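Local coordinates for YokD protein (Bacillus subtilis, PDB 2NYG) that probably transfers an acetyl group from acetyl-coenzyme A to an amino group of aminoglycoside-like substrates, may contribute to antibiotic resistance, and forms a homodimer, at residues His235-Gly240 with Asn246-Ser251; Gln229-Glu234 with Leu252-Asp257. All blocks are in the same frame, centred on the assembly; numbering follows the deposited sequence.

Contact 1 of 2, residues His235-Gly240 with Asn246-Ser251; sequences HNMKVG and NCRLFS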
ATOM      1  N   HIS A 235     -24.285 -16.694  21.181  1.00 36.82           N
ATOM      2  CA  HIS A 235     -23.704 -15.417  21.578  1.00 39.08           C
ATOM      3  C   HIS A 235     -24.196 -14.221  20.791  1.00 40.17           C
ATOM      4  O   HIS A 235     -24.453 -14.315  19.590  1.00 39.02           O
ATOM      5  CB  HIS A 235     -22.191 -15.531  21.542  1.00 37.43           C
ATOM      6  CG  HIS A 235     -21.661 -16.399  22.630  1.00 36.83           C
ATOM      7  ND1 HIS A 235     -21.296 -15.896  23.860  1.00 38.15           N
ATOM      8  CD2 HIS A 235     -21.586 -17.746  22.735  1.00 38.95           C
ATOM      9  CE1 HIS A 235     -21.025 -16.896  24.679  1.00 37.37           C
ATOM     10  NE2 HIS A 235     -21.196 -18.029  24.022  1.00 37.35           N
ATOM     11  N   ASN A 236     -24.359 -13.102  21.492  1.00 43.47           N
ATOM     12  CA  ASN A 236     -24.849 -11.879  20.872  1.00 46.68           C
ATOM     13  C   ASN A 236     -23.880 -11.412  19.826  1.00 47.45           C
ATOM     14  O   ASN A 236     -22.672 -11.361  20.052  1.00 47.90           O
ATOM     15  CB  ASN A 236     -25.063 -10.790  21.914  1.00 49.33           C
ATOM     16  CG  ASN A 236     -26.235 -11.090  22.827  1.00 52.28           C
ATOM     17  OD1 ASN A 236     -27.319 -11.459  22.362  1.00 51.54           O
ATOM     18  ND2 ASN A 236     -26.028 -10.931  24.136  1.00 54.30           N
ATOM     19  N   MET A 237     -24.424 -11.064  18.674  1.00 47.84           N
ATOM     20  CA  MET A 237     -23.603 -10.642  17.565  1.00 49.31           C
ATOM     21  C   MET A 237     -24.441  -9.835  16.585  1.00 48.62           C
ATOM     22  O   MET A 237     -25.487 -10.290  16.142  1.00 50.75           O
ATOM     23  CB  MET A 237     -23.052 -11.892  16.896  1.00 49.05           C
ATOM     24  CG  MET A 237     -22.203 -11.614  15.709  1.00 51.59           C
ATOM     25  SD  MET A 237     -21.703 -13.107  14.920  1.00 52.66           S
ATOM     26  CE  MET A 237     -20.541 -13.762  16.205  1.00 54.58           C
ATOM     27  N   LYS A 238     -23.989  -8.637  16.248  1.00 48.35           N
ATOM     28  CA  LYS A 238     -24.740  -7.811  15.317  1.00 47.98           C
ATOM     29  C   LYS A 238     -24.373  -8.148  13.880  1.00 45.98           C
ATOM     30  O   LYS A 238     -23.204  -8.248  13.534  1.00 47.60           O
ATOM     31  CB  LYS A 238     -24.488  -6.330  15.616  1.00 48.28           C
ATOM     32  CG  LYS A 238     -24.900  -5.967  17.027  1.00 51.77           C
ATOM     33  CD  LYS A 238     -24.778  -4.498  17.329  1.00 55.87           C
ATOM     34  CE  LYS A 238     -25.263  -4.217  18.747  1.00 58.37           C
ATOM     35  NZ  LYS A 238     -25.187  -2.765  19.093  1.00 60.01           N
ATOM     36  N   VAL A 239     -25.381  -8.360  13.053  1.00 44.62           N
ATOM     37  CA  VAL A 239     -25.155  -8.676  11.656  1.00 43.94           C
ATOM     38  C   VAL A 239     -25.798  -7.562  10.832  1.00 42.47           C
ATOM     39  O   VAL A 239     -26.790  -6.965  11.243  1.00 42.64           O
ATOM     40  CB  VAL A 239     -25.768 -10.065  11.284  1.00 42.90           C
ATOM     41  CG1 VAL A 239     -25.566 -10.357   9.804  1.00 43.31           C
ATOM     42  CG2 VAL A 239     -25.104 -11.153  12.097  1.00 42.29           C
ATOM     43  N   GLY A 240     -25.221  -7.275   9.673  1.00 42.69           N
ATOM     44  CA  GLY A 240     -25.754  -6.225   8.828  1.00 42.82           C
ATOM     45  C   GLY A 240     -24.811  -5.880   7.691  1.00 43.42           C
ATOM     46  O   GLY A 240     -23.604  -6.106   7.783  1.00 41.81           O
ATOM     47  N   ASN A 246     -21.336  -8.375   3.685  1.00 39.60           N
ATOM     48  CA  ASN A 246     -22.017  -8.906   4.868  1.00 38.19           C
ATOM     49  C   ASN A 246     -21.101  -8.758   6.051  1.00 36.79           C
ATOM     50  O   ASN A 246     -19.961  -9.216   6.022  1.00 37.62           O
ATOM     51  CB  ASN A 246     -22.367 -10.381   4.668  1.00 37.90           C
ATOM     52  CG  ASN A 246     -23.472 -10.574   3.666  1.00 38.93           C
ATOM     53  OD1 ASN A 246     -23.282 -11.209   2.633  1.00 40.09           O
ATOM     54  ND2 ASN A 246     -24.642 -10.018   3.964  1.00 39.05           N
ATOM     55  N   CYS A 247     -21.597  -8.137   7.106  1.00 36.46           N
ATOM     56  CA  CYS A 247     -20.740  -7.917   8.260  1.00 36.70           C
ATOM     57  C   CYS A 247     -21.285  -8.351   9.606  1.00 37.54           C
ATOM     58  O   CYS A 247     -22.493  -8.512   9.804  1.00 38.86           O
ATOM     59  CB  CYS A 247     -20.395  -6.427   8.372  1.00 35.66           C
ATOM     60  SG  CYS A 247     -19.936  -5.601   6.844  1.00 37.40           S
ATOM     61  N   ARG A 248     -20.370  -8.553  10.543  1.00 36.41           N
ATOM     62  CA  ARG A 248     -20.787  -8.851  11.882  1.00 37.17           C
ATOM     63  C   ARG A 248     -19.834  -8.196  12.840  1.00 36.61           C
ATOM     64  O   ARG A 248     -18.639  -8.115  12.592  1.00 35.91           O
ATOM     65  CB  ARG A 248     -20.922 -10.350  12.140  1.00 38.58           C
ATOM     66  CG  ARG A 248     -19.808 -11.227  11.734  1.00 39.21           C
ATOM     67  CD  ARG A 248     -20.314 -12.649  11.883  1.00 43.96           C
ATOM     68  NE  ARG A 248     -19.714 -13.558  10.912  1.00 47.64           N
ATOM     69  CZ  ARG A 248     -20.403 -14.400  10.148  1.00 46.35           C
ATOM     70  NH1 ARG A 248     -21.726 -14.455  10.236  1.00 46.22           N
ATOM     71  NH2 ARG A 248     -19.765 -15.177   9.289  1.00 45.04           N
ATOM     72  N   LEU A 249     -20.401  -7.668  13.915  1.00 36.48           N
ATOM     73  CA  LEU A 249     -19.640  -6.987  14.941  1.00 36.09           C
ATOM     74  C   LEU A 249     -19.922  -7.719  16.238  1.00 35.94           C
ATOM     75  O   LEU A 249     -21.085  -7.947  16.571  1.00 36.48           O
ATOM     76  CB  LEU A 249     -20.102  -5.527  15.055  1.00 33.44           C
ATOM     77  CG  LEU A 249     -19.499  -4.760  16.234  1.00 34.15           C
ATOM     78  CD1 LEU A 249     -18.041  -4.441  15.950  1.00 33.28           C
ATOM     79  CD2 LEU A 249     -20.271  -3.495  16.487  1.00 34.44           C
ATOM     80  N   PHE A 250     -18.869  -8.094  16.960  1.00 35.50           N
ATOM     81  CA  PHE A 250     -19.027  -8.791  18.234  1.00 34.33           C
ATOM     82  C   PHE A 250     -17.919  -8.486  19.229  1.00 32.97           C
ATOM     83  O   PHE A 250     -16.909  -7.874  18.893  1.00 33.70           O
ATOM     84  CB  PHE A 250     -19.119 -10.301  18.006  1.00 35.00           C
ATOM     85  CG  PHE A 250     -17.938 -10.879  17.289  1.00 35.68           C
ATOM     86  CD1 PHE A 250     -16.763 -11.179  17.975  1.00 33.59           C
ATOM     87  CD2 PHE A 250     -18.006 -11.150  15.921  1.00 35.76           C
ATOM     88  CE1 PHE A 250     -15.677 -11.745  17.312  1.00 33.21           C
ATOM     89  CE2 PHE A 250     -16.927 -11.716  15.252  1.00 33.08           C
ATOM     90  CZ  PHE A 250     -15.761 -12.015  15.948  1.00 32.15           C
ATOM     91  N   SER A 251     -18.131  -8.920  20.464  1.00 33.77           N
ATOM     92  CA  SER A 251     -17.182  -8.717  21.554  1.00 32.83           C
ATOM     93  C   SER A 251     -15.915  -9.555  21.350  1.00 33.09           C
ATOM     94  O   SER A 251     -15.996 -10.741  21.056  1.00 32.88           O
ATOM     95  CB  SER A 251     -17.852  -9.097  22.866  1.00 32.81           C
ATOM     96  OG  SER A 251     -16.938  -8.980  23.934  1.00 37.55           O
TER
HETATM   97  O   HOH W   1     -20.322 -10.583  21.424  1.00 31.09           O
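Met237 reaches across to Arg248 and Phe250, at the open end of a beta hairpin whose two strands, 238-242 and 245-251, form one margin of the chain's mixed sheet. Its CG stands anti to the backbone N (chi1 179°), and the chain runs straight to the sulfur before bending at chi3. SD thereby comes to rest beside the aliphatic part of Arg248, 3.4 Å from CD, while CE turns to the Phe250 ring, 3.7 Å from CD2. The methionine and phenylalanine side chains run alongside each other in the same direction, and the sulfur meets the ring obliquely in a Met-aromatic contact. The Arg248 chain crosses Met237 at a slant, touching SD through CB and CD, and its guanidinium continues to salt bridges with Glu232 through NH1 and Asp177 through NH2, which hold the end of the arginine side chain. Val239 shares this face of the hairpin, with CG2 near Arg248 CB, whereas Lys238, Cys247 and Leu249 point to the other face, where Cys247 and Leu249 are buried. The Cys247 side chain is about 7 Å from that of Ile42, a CoA-binding residue.

Beneath these side chains the strands run antiparallel. Lys238 and Leu249 form a hydrogen-bonded pair, and Lys238 O also receives a CA-H...O contact from Arg248 CA. Farther along, Gly240 and Cys247 form another, with Cys247 N 2.9 Å from Gly240 O. Past the last pair at the opposite end, one water spans the strands, donating to Asn236 O at 2.8 Å and accepting from Ser251 N at 2.9 Å.

Contact 2 of 2, residues Gln229-Glu234 with Leu252-Asp257; sequences QAFEAE and LTEAVD
The Phe231 ring has Ala255 CB over one face, with the methyl 4.1 Å from CZ, and the His235 ring stacked on the other; Phe258 meets it edge-to-face, which places Phe231 in a small aromatic cluster. The leading end of the ring, CE1 and CZ, does most of the touching: CZ lies 3.6 Å from Ala255 CA, and CE1 approaches Glu254 O obliquely at 3.2 Å, so the aromatic end abuts helix backbone as well as side chains. The other flat group is the Glu254 carboxylate, whose plane is turned 66° from that of the ring. It does not stack there; the methylene CG makes the contact instead, 3.6 Å from Phe231 CZ, and the two side chains cross at about a right angle.

This is a helix-helix contact carried by one large residue, joining helix 224-234 to the first turns of helix 252-268. No hydrogen bond passes between the two segments, and the 7.2 Å between Phe231 CA and Ala255 CA is spanned by the ring, with the small alanine giving it access to the backbone. A chi1 of -176° puts CG of Phe231 anti to its own N and sends the ring out to the second helix. That helix starts just after Ser251, the N-cap residue, whose OG accepts a hydrogen bond from Glu254 N. Leu252 and Val256 leave the helix on the side away from Phe231. Both touch helices 160-166 and 183-187, and Asp257 OD1 is hydrogen-bonded to Tyr165 OH.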
ATOM      1  N   GLN A 229     -18.586 -20.250  14.064  1.00 32.47           N
ATOM      2  CA  GLN A 229     -19.941 -20.695  13.791  1.00 34.72           C
ATOM      3  C   GLN A 229     -20.607 -21.277  15.048  1.00 33.49           C
ATOM      4  O   GLN A 229     -21.827 -21.256  15.189  1.00 33.87           O
ATOM      5  CB  GLN A 229     -19.932 -21.690  12.624  1.00 35.85           C
ATOM      6  CG  GLN A 229     -19.991 -20.990  11.254  1.00 39.28           C
ATOM      7  CD  GLN A 229     -19.795 -21.922  10.047  1.00 42.21           C
ATOM      8  OE1 GLN A 229     -20.342 -23.022   9.999  1.00 41.89           O
ATOM      9  NE2 GLN A 229     -19.031 -21.457   9.054  1.00 39.41           N
ATOM     10  N   ALA A 230     -19.783 -21.771  15.966  1.00 32.69           N
ATOM     11  CA  ALA A 230     -20.280 -22.340  17.204  1.00 32.61           C
ATOM     12  C   ALA A 230     -20.590 -21.179  18.164  1.00 33.79           C
ATOM     13  O   ALA A 230     -21.531 -21.231  18.961  1.00 33.17           O
ATOM     14  CB  ALA A 230     -19.214 -23.294  17.838  1.00 32.02           C
ATOM     15  N   PHE A 231     -19.778 -20.117  18.066  1.00 34.15           N
ATOM     16  CA  PHE A 231     -19.932 -18.934  18.893  1.00 33.73           C
ATOM     17  C   PHE A 231     -21.264 -18.290  18.573  1.00 33.58           C
ATOM     18  O   PHE A 231     -21.883 -17.697  19.427  1.00 32.35           O
ATOM     19  CB  PHE A 231     -18.796 -17.966  18.574  1.00 33.95           C
ATOM     20  CG  PHE A 231     -18.771 -16.712  19.423  1.00 35.22           C
ATOM     21  CD1 PHE A 231     -18.546 -16.784  20.792  1.00 34.88           C
ATOM     22  CD2 PHE A 231     -18.923 -15.457  18.838  1.00 34.10           C
ATOM     23  CE1 PHE A 231     -18.473 -15.642  21.549  1.00 36.90           C
ATOM     24  CE2 PHE A 231     -18.848 -14.317  19.593  1.00 32.74           C
ATOM     25  CZ  PHE A 231     -18.625 -14.400  20.942  1.00 33.57           C
ATOM     26  N   GLU A 232     -21.680 -18.407  17.324  1.00 34.44           N
ATOM     27  CA  GLU A 232     -22.904 -17.815  16.841  1.00 34.56           C
ATOM     28  C   GLU A 232     -24.156 -18.499  17.291  1.00 34.71           C
ATOM     29  O   GLU A 232     -25.231 -17.961  17.115  1.00 34.77           O
ATOM     30  CB  GLU A 232     -22.913 -17.826  15.319  1.00 38.75           C
ATOM     31  CG  GLU A 232     -22.514 -16.531  14.631  1.00 43.60           C
ATOM     32  CD  GLU A 232     -22.484 -16.667  13.082  1.00 47.97           C
ATOM     33  OE1 GLU A 232     -22.791 -17.793  12.580  1.00 48.42           O
ATOM     34  OE2 GLU A 232     -22.170 -15.667  12.367  1.00 49.73           O
ATOM     35  N   ALA A 233     -24.032 -19.701  17.820  1.00 34.25           N
ATOM     36  CA  ALA A 233     -25.199 -20.441  18.245  1.00 34.27           C
ATOM     37  C   ALA A 233     -25.924 -19.727  19.375  1.00 34.66           C
ATOM     38  O   ALA A 233     -27.130 -19.532  19.311  1.00 33.25           O
ATOM     39  CB  ALA A 233     -24.790 -21.833  18.683  1.00 33.23           C
ATOM     40  N   GLU A 234     -25.155 -19.263  20.360  1.00 34.91           N
ATOM     41  CA  GLU A 234     -25.725 -18.629  21.547  1.00 35.12           C
ATOM     42  C   GLU A 234     -25.162 -17.281  21.976  1.00 35.79           C
ATOM     43  O   GLU A 234     -25.505 -16.784  23.037  1.00 37.55           O
ATOM     44  CB  GLU A 234     -25.590 -19.592  22.721  1.00 30.02           C
ATOM     45  CG  GLU A 234     -26.257 -20.921  22.492  1.00 29.33           C
ATOM     46  CD  GLU A 234     -26.140 -21.861  23.667  1.00 29.54           C
ATOM     47  OE1 GLU A 234     -25.019 -22.326  23.965  1.00 29.76           O
ATOM     48  OE2 GLU A 234     -27.180 -22.135  24.294  1.00 30.04           O
ATOM     49  N   LEU A 252     -14.749  -8.938  21.497  1.00 33.39           N
ATOM     50  CA  LEU A 252     -13.513  -9.665  21.296  1.00 33.82           C
ATOM     51  C   LEU A 252     -13.252 -10.546  22.503  1.00 36.41           C
ATOM     52  O   LEU A 252     -12.953 -11.735  22.367  1.00 36.43           O
ATOM     53  CB  LEU A 252     -12.355  -8.698  21.056  1.00 34.00           C
ATOM     54  CG  LEU A 252     -10.953  -9.262  20.784  1.00 33.36           C
ATOM     55  CD1 LEU A 252     -10.123  -8.271  20.025  1.00 31.45           C
ATOM     56  CD2 LEU A 252     -10.277  -9.612  22.094  1.00 33.70           C
ATOM     57  N   THR A 253     -13.388  -9.957  23.694  1.00 38.64           N
ATOM     58  CA  THR A 253     -13.202 -10.680  24.946  1.00 39.44           C
ATOM     59  C   THR A 253     -14.129 -11.900  25.006  1.00 40.14           C
ATOM     60  O   THR A 253     -13.750 -12.972  25.469  1.00 41.17           O
ATOM     61  CB  THR A 253     -13.508  -9.769  26.123  1.00 38.43           C
ATOM     62  OG1 THR A 253     -12.644  -8.630  26.067  1.00 39.54           O
ATOM     63  CG2 THR A 253     -13.296 -10.493  27.420  1.00 37.18           C
ATOM     64  N   GLU A 254     -15.345 -11.706  24.529  1.00 40.09           N
ATOM     65  CA  GLU A 254     -16.368 -12.736  24.517  1.00 38.54           C
ATOM     66  C   GLU A 254     -16.009 -13.826  23.526  1.00 38.75           C
ATOM     67  O   GLU A 254     -16.271 -15.005  23.749  1.00 40.62           O
ATOM     68  CB  GLU A 254     -17.675 -12.066  24.140  1.00 40.31           C
ATOM     69  CG  GLU A 254     -18.939 -12.864  24.234  1.00 43.01           C
ATOM     70  CD  GLU A 254     -20.149 -11.945  24.270  1.00 45.74           C
ATOM     71  OE1 GLU A 254     -21.235 -12.342  23.806  1.00 46.82           O
ATOM     72  OE2 GLU A 254     -20.020 -10.816  24.781  1.00 47.39           O
ATOM     73  N   ALA A 255     -15.399 -13.424  22.419  1.00 38.01           N
ATOM     74  CA  ALA A 255     -15.007 -14.358  21.380  1.00 36.47           C
ATOM     75  C   ALA A 255     -13.805 -15.178  21.828  1.00 36.10           C
ATOM     76  O   ALA A 255     -13.746 -16.384  21.613  1.00 36.46           O
ATOM     77  CB  ALA A 255     -14.681 -13.595  20.084  1.00 34.74           C
ATOM     78  N   VAL A 256     -12.835 -14.532  22.448  1.00 35.60           N
ATOM     79  CA  VAL A 256     -11.663 -15.276  22.881  1.00 36.81           C
ATOM     80  C   VAL A 256     -12.048 -16.335  23.909  1.00 36.64           C
ATOM     81  O   VAL A 256     -11.648 -17.498  23.800  1.00 36.00           O
ATOM     82  CB  VAL A 256     -10.569 -14.349  23.487  1.00 35.28           C
ATOM     83  CG1 VAL A 256      -9.364 -15.173  23.914  1.00 34.01           C
ATOM     84  CG2 VAL A 256     -10.133 -13.318  22.460  1.00 34.45           C
ATOM     85  N   ASP A 257     -12.842 -15.933  24.894  1.00 34.93           N
ATOM     86  CA  ASP A 257     -13.250 -16.855  25.938  1.00 34.90           C
ATOM     87  C   ASP A 257     -13.925 -18.092  25.394  1.00 34.02           C
ATOM     88  O   ASP A 257     -13.603 -19.193  25.820  1.00 35.60           O
ATOM     89  CB  ASP A 257     -14.155 -16.157  26.956  1.00 34.84           C
ATOM     90  CG  ASP A 257     -13.401 -15.146  27.799  1.00 35.14           C
ATOM     91  OD1 ASP A 257     -12.154 -15.258  27.871  1.00 34.01           O
ATOM     92  OD2 ASP A 257     -14.051 -14.255  28.396  1.00 33.95           O
TER

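In the fold
Coming from the N-terminal side, the chain reaches helix 224-234, then passes by a short turn into strand 238-242, returns along strand 245-251 and runs directly into helix 252-268. Contact 1 closes the short hairpin loop; contact 2 closes the longer one around it, so the first sits within the second without crossing. Their centres are 10 Å apart and they meet directly: besides the salt bridge of Glu232 with Arg248, Met237 CE packs on Phe231, and Phe250 touches Ala255. The two contacts join both helices and the hairpin at this margin of the mixed sheet, with strand 170-174 next in order beside strand 245-251.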